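WbbM protein (Klebsiella pneumoniae, PDB 6U4B) is a trimeric, bifunctional glycosyltransferase that probably polymerises O-antigen. Local coordinates at residues L463-A474 with Q507-V518. Residues are numbered along the deposited sequence; the frame is centred on the assembly and turned at random.
Sequences LNMNNPDEYFQA and QDIMNKVFYSRV
N511 of helix 505-513 meets Y471 and F472 in the family 8 glycosyltransferase region, a family with the GT-A fold, a Rossmann-like mixed sheet with helices packed on it. Here the helix packs against the chain leading into strand 472-473, a short, weakly bonded strand that pairs antiparallel with strand 428-432. N511 CB lies 3.9 Å from Y471 CE2. From there N511 CG passes over the Y471 ring, and the amide stacks on that ring with the two planes 5° apart. At the tip both polar atoms pair with the backbone of F472. N511 OD1 accepts from F472 N at 2.9 Å, in the carbonyl plane and on a lone pair, while N511 ND2 donates to F472 O at 3.0 Å along a nearly straight path (173°). The second proton of N511 ND2 goes to Q507 O, one turn back, which the backbone N of N511 reaches from the opposite face. Three bonds and a stack therefore fix the rotation of this amide, and N511 ND2 also lies over the centre of the F472 ring.

The Y471 hydroxyl makes two bonds: it donates to D508 OD1 at 2.6 Å and accepts from Q507 NE2. D508 OD2 is bound by Y458 and F504, so the carboxylate is held at both oxygens. Toward the magnesium site, Q473 lies near H560, its OE1 bonded to G475 and N526.

Farther along, Y515 offers one ring face to M465. M465 CA sits 3.7 Å from the ring centroid, 10° off the normal, a CH-pi contact. The Y515 hydroxyl accepts from N467 N at 2.6 Å.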
loop_
_atom_site.group_PDB
_atom_site.type_symbol
_atom_site.label_atom_id
_atom_site.label_comp_id
_atom_site.label_asym_id
_atom_site.label_seq_id
_atom_site.Cartn_x
_atom_site.Cartn_y
_atom_site.Cartn_z
ATOM N N LEU A 463 32.716 -29.152 -22.321
ATOM C CA LEU A 463 31.311 -29.005 -22.674
ATOM C C LEU A 463 31.018 -29.370 -24.124
ATOM O O LEU A 463 29.844 -29.416 -24.507
ATOM C CB LEU A 463 30.838 -27.573 -22.389
ATOM C CG LEU A 463 30.993 -27.080 -20.947
ATOM C CD1 LEU A 463 30.075 -25.897 -20.683
ATOM C CD2 LEU A 463 30.734 -28.196 -19.936
ATOM N N ASN A 464 32.052 -29.648 -24.924
ATOM C CA ASN A 464 31.893 -30.072 -26.317
ATOM C C ASN A 464 31.040 -29.085 -27.112
ATOM O O ASN A 464 30.142 -29.467 -27.863
ATOM C CB ASN A 464 31.309 -31.483 -26.401
ATOM C CG ASN A 464 32.150 -32.503 -25.660
ATOM O OD1 ASN A 464 31.718 -33.069 -24.656
ATOM N ND2 ASN A 464 33.359 -32.743 -26.153
ATOM N N MET A 465 31.329 -27.799 -26.941
ATOM C CA MET A 465 30.674 -26.726 -27.683
ATOM C C MET A 465 31.669 -26.201 -28.713
ATOM O O MET A 465 32.678 -25.588 -28.347
ATOM C CB MET A 465 30.212 -25.616 -26.740
ATOM C CG MET A 465 29.217 -26.069 -25.683
ATOM S SD MET A 465 28.523 -24.694 -24.743
ATOM C CE MET A 465 29.958 -24.149 -23.839
ATOM N N ASN A 466 31.399 -26.451 -29.999
ATOM C CA ASN A 466 32.318 -25.974 -31.028
ATOM C C ASN A 466 32.412 -24.453 -31.026
ATOM O O ASN A 466 33.473 -23.894 -31.326
ATOM C CB ASN A 466 31.901 -26.494 -32.408
ATOM C CG ASN A 466 30.724 -25.742 -32.997
ATOM O OD1 ASN A 466 29.573 -26.145 -32.826
ATOM N ND2 ASN A 466 31.010 -24.662 -33.734
ATOM N N ASN A 467 31.335 -23.770 -30.646
ATOM C CA ASN A 467 31.323 -22.313 -30.547
ATOM C C ASN A 467 31.040 -21.902 -29.107
ATOM O O ASN A 467 29.866 -21.829 -28.696
ATOM C CB ASN A 467 30.287 -21.723 -31.499
ATOM C CG ASN A 467 30.318 -20.211 -31.525
ATOM O OD1 ASN A 467 31.245 -19.587 -31.005
ATOM N ND2 ASN A 467 29.305 -19.612 -32.135
ATOM N N PRO A 468 32.075 -21.613 -28.312
ATOM C CA PRO A 468 31.850 -21.195 -26.915
ATOM C C PRO A 468 30.985 -19.956 -26.786
ATOM O O PRO A 468 30.487 -19.675 -25.686
ATOM C CB PRO A 468 33.270 -20.934 -26.389
ATOM C CG PRO A 468 34.177 -21.697 -27.327
ATOM C CD PRO A 468 33.504 -21.670 -28.662
ATOM N N ASP A 469 30.776 -19.220 -27.878
ATOM C CA ASP A 469 30.004 -17.988 -27.823
ATOM C C ASP A 469 28.512 -18.240 -27.641
ATOM O O ASP A 469 27.779 -17.308 -27.298
ATOM C CB ASP A 469 30.264 -17.174 -29.090
ATOM C CG ASP A 469 29.817 -15.736 -28.962
ATOM O OD1 ASP A 469 28.790 -15.374 -29.575
ATOM O OD2 ASP A 469 30.484 -14.972 -28.232
ATOM N N GLU A 470 28.045 -19.469 -27.847
ATOM C CA GLU A 470 26.631 -19.789 -27.700
ATOM C C GLU A 470 26.264 -20.204 -26.280
ATOM O O GLU A 470 25.160 -20.710 -26.057
ATOM C CB GLU A 470 26.235 -20.884 -28.694
ATOM C CG GLU A 470 26.212 -20.406 -30.142
ATOM C CD GLU A 470 25.972 -21.533 -31.125
ATOM O OE1 GLU A 470 25.807 -22.685 -30.675
ATOM O OE2 GLU A 470 25.952 -21.268 -32.347
ATOM N N TYR A 471 27.161 -19.992 -25.322
ATOM C CA TYR A 471 26.888 -20.321 -23.931
ATOM C C TYR A 471 25.760 -19.442 -23.399
ATOM O O TYR A 471 25.828 -18.213 -23.482
ATOM C CB TYR A 471 28.155 -20.129 -23.102
ATOM C CG TYR A 471 28.092 -20.682 -21.699
ATOM C CD1 TYR A 471 27.551 -19.937 -20.657
ATOM C CD2 TYR A 471 28.595 -21.946 -21.411
ATOM C CE1 TYR A 471 27.505 -20.438 -19.371
ATOM C CE2 TYR A 471 28.551 -22.457 -20.132
ATOM C CZ TYR A 471 28.007 -21.701 -19.114
ATOM O OH TYR A 471 27.966 -22.211 -17.838
ATOM N N PHE A 472 24.719 -20.070 -22.856
ATOM C CA PHE A 472 23.535 -19.359 -22.395
ATOM C C PHE A 472 23.457 -19.362 -20.873
ATOM O O PHE A 472 23.954 -20.276 -20.208
ATOM C CB PHE A 472 22.253 -19.972 -22.978
ATOM C CG PHE A 472 21.957 -21.366 -22.484
ATOM C CD1 PHE A 472 21.269 -21.568 -21.295
ATOM C CD2 PHE A 472 22.348 -22.474 -23.219
ATOM C CE1 PHE A 472 20.994 -22.844 -20.841
ATOM C CE2 PHE A 472 22.072 -23.752 -22.772
ATOM C CZ PHE A 472 21.396 -23.937 -21.583
ATOM N N GLN A 473 22.807 -18.335 -20.334
ATOM C CA GLN A 473 22.632 -18.188 -18.897
ATOM C C GLN A 473 21.373 -18.923 -18.445
ATOM O O GLN A 473 20.343 -18.887 -19.124
ATOM C CB GLN A 473 22.554 -16.707 -18.524
ATOM C CG GLN A 473 23.259 -16.355 -17.229
ATOM C CD GLN A 473 22.415 -16.641 -16.007
ATOM O OE1 GLN A 473 21.219 -16.347 -15.984
ATOM N NE2 GLN A 473 23.031 -17.217 -14.982
ATOM N N ALA A 474 21.463 -19.589 -17.296
ATOM C CA ALA A 474 20.402 -20.467 -16.814
ATOM C C ALA A 474 19.412 -19.771 -15.885
ATOM O O ALA A 474 18.556 -20.445 -15.301
ATOM C CB ALA A 474 21.005 -21.680 -16.098
ATOM N N GLN A 507 24.229 -25.446 -14.906
ATOM C CA GLN A 507 24.330 -24.540 -16.047
ATOM C C GLN A 507 25.285 -25.099 -17.094
ATOM O O GLN A 507 25.008 -25.032 -18.298
ATOM C CB GLN A 507 24.777 -23.147 -15.595
ATOM C CG GLN A 507 24.783 -22.117 -16.724
ATOM C CD GLN A 507 25.037 -20.700 -16.236
ATOM O OE1 GLN A 507 24.101 -19.939 -15.997
ATOM N NE2 GLN A 507 26.307 -20.339 -16.091
ATOM N N ASP A 508 26.408 -25.670 -16.651
ATOM C CA ASP A 508 27.336 -26.310 -17.579
ATOM C C ASP A 508 26.735 -27.575 -18.176
ATOM O O ASP A 508 26.906 -27.846 -19.370
ATOM C CB ASP A 508 28.652 -26.633 -16.873
ATOM C CG ASP A 508 29.547 -25.421 -16.715
ATOM O OD1 ASP A 508 29.242 -24.371 -17.318
ATOM O OD2 ASP A 508 30.560 -25.527 -15.989
ATOM N N ILE A 509 26.036 -28.366 -17.357
ATOM C CA ILE A 509 25.427 -29.599 -17.843
ATOM C C ILE A 509 24.411 -29.295 -18.935
ATOM O O ILE A 509 24.379 -29.960 -19.979
ATOM C CB ILE A 509 24.785 -30.370 -16.675
ATOM C CG1 ILE A 509 25.863 -30.889 -15.722
ATOM C CG2 ILE A 509 23.925 -31.515 -17.192
ATOM C CD1 ILE A 509 25.318 -31.532 -14.470
ATOM N N MET A 510 23.576 -28.276 -18.719
ATOM C CA MET A 510 22.551 -27.939 -19.702
ATOM C C MET A 510 23.150 -27.302 -20.949
ATOM O O MET A 510 22.644 -27.525 -22.054
ATOM C CB MET A 510 21.502 -27.017 -19.072
ATOM C CG MET A 510 20.644 -27.705 -18.016
ATOM S SD MET A 510 19.332 -26.654 -17.358
ATOM C CE MET A 510 20.287 -25.472 -16.405
ATOM N N ASN A 511 24.216 -26.511 -20.802
ATOM C CA ASN A 511 24.880 -25.962 -21.981
ATOM C C ASN A 511 25.464 -27.072 -22.847
ATOM O O ASN A 511 25.429 -26.995 -24.081
ATOM C CB ASN A 511 25.970 -24.979 -21.559
ATOM C CG ASN A 511 25.499 -23.537 -21.597
ATOM O OD1 ASN A 511 25.500 -22.905 -22.651
ATOM N ND2 ASN A 511 25.097 -23.011 -20.444
ATOM N N LYS A 512 25.993 -28.122 -22.218
ATOM C CA LYS A 512 26.546 -29.239 -22.976
ATOM C C LYS A 512 25.446 -30.047 -23.651
ATOM O O LYS A 512 25.535 -30.359 -24.844
ATOM C CB LYS A 512 27.390 -30.124 -22.055
ATOM C CG LYS A 512 27.741 -31.493 -22.635
ATOM C CD LYS A 512 28.794 -32.199 -21.788
ATOM C CE LYS A 512 28.869 -33.688 -22.107
ATOM N NZ LYS A 512 29.157 -33.965 -23.540
ATOM N N VAL A 513 24.389 -30.384 -22.907
ATOM C CA VAL A 513 23.355 -31.251 -23.459
ATOM C C VAL A 513 22.485 -30.503 -24.464
ATOM O O VAL A 513 22.035 -31.087 -25.457
ATOM C CB VAL A 513 22.519 -31.868 -22.320
ATOM C CG1 VAL A 513 21.335 -32.644 -22.873
ATOM C CG2 VAL A 513 23.387 -32.779 -21.469
ATOM N N PHE A 514 22.252 -29.210 -24.252
ATOM C CA PHE A 514 21.378 -28.443 -25.133
ATOM C C PHE A 514 22.131 -27.729 -26.251
ATOM O O PHE A 514 21.519 -26.944 -26.982
ATOM C CB PHE A 514 20.569 -27.414 -24.330
ATOM C CG PHE A 514 19.787 -28.002 -23.178
ATOM C CD1 PHE A 514 19.420 -29.339 -23.171
ATOM C CD2 PHE A 514 19.414 -27.208 -22.103
ATOM C CE1 PHE A 514 18.706 -29.875 -22.115
ATOM C CE2 PHE A 514 18.696 -27.737 -21.045
ATOM C CZ PHE A 514 18.342 -29.073 -21.050
ATOM N N TYR A 515 23.430 -27.986 -26.410
ATOM C CA TYR A 515 24.224 -27.251 -27.390
ATOM C C TYR A 515 23.649 -27.409 -28.793
ATOM O O TYR A 515 23.282 -28.513 -29.209
ATOM C CB TYR A 515 25.679 -27.720 -27.374
ATOM C CG TYR A 515 26.549 -26.928 -28.326
ATOM C CD1 TYR A 515 26.786 -25.576 -28.107
ATOM C CD2 TYR A 515 27.113 -27.521 -29.448
ATOM C CE1 TYR A 515 27.568 -24.838 -28.973
ATOM C CE2 TYR A 515 27.901 -26.787 -30.323
ATOM C CZ TYR A 515 28.123 -25.447 -30.076
ATOM O OH TYR A 515 28.900 -24.703 -30.927
ATOM N N SER A 516 23.581 -26.293 -29.520
ATOM C CA SER A 516 23.005 -26.180 -30.859
ATOM C C SER A 516 21.511 -26.481 -30.886
ATOM O O SER A 516 20.937 -26.651 -31.969
ATOM C CB SER A 516 23.738 -27.069 -31.876
ATOM O OG SER A 516 23.468 -28.439 -31.648
ATOM N N ARG A 517 20.862 -26.546 -29.727
ATOM C CA ARG A 517 19.419 -26.726 -29.618
ATOM C C ARG A 517 18.816 -25.613 -28.771
ATOM O O ARG A 517 17.893 -25.835 -27.983
ATOM C CB ARG A 517 19.074 -28.092 -29.028
ATOM C CG ARG A 517 19.823 -29.273 -29.647
ATOM C CD ARG A 517 19.323 -29.613 -31.047
ATOM N NE ARG A 517 17.888 -29.895 -31.075
ATOM C CZ ARG A 517 17.337 -31.039 -30.679
ATOM N NH1 ARG A 517 18.095 -32.022 -30.211
ATOM N NH2 ARG A 517 16.022 -31.199 -30.747
ATOM N N VAL A 518 19.343 -24.399 -28.911
ATOM C CA VAL A 518 18.978 -23.278 -28.051
ATOM C C VAL A 518 18.472 -22.135 -28.920
ATOM O O VAL A 518 19.172 -21.686 -29.836
ATOM C CB VAL A 518 20.159 -22.817 -27.183
ATOM C CG1 VAL A 518 19.791 -21.572 -26.396
ATOM C CG2 VAL A 518 20.596 -23.930 -26.246
HETATM O O HOH W 1 27.737 -30.506 -26.238
HETATM O O HOH W 2 23.640 -23.506 -29.201
#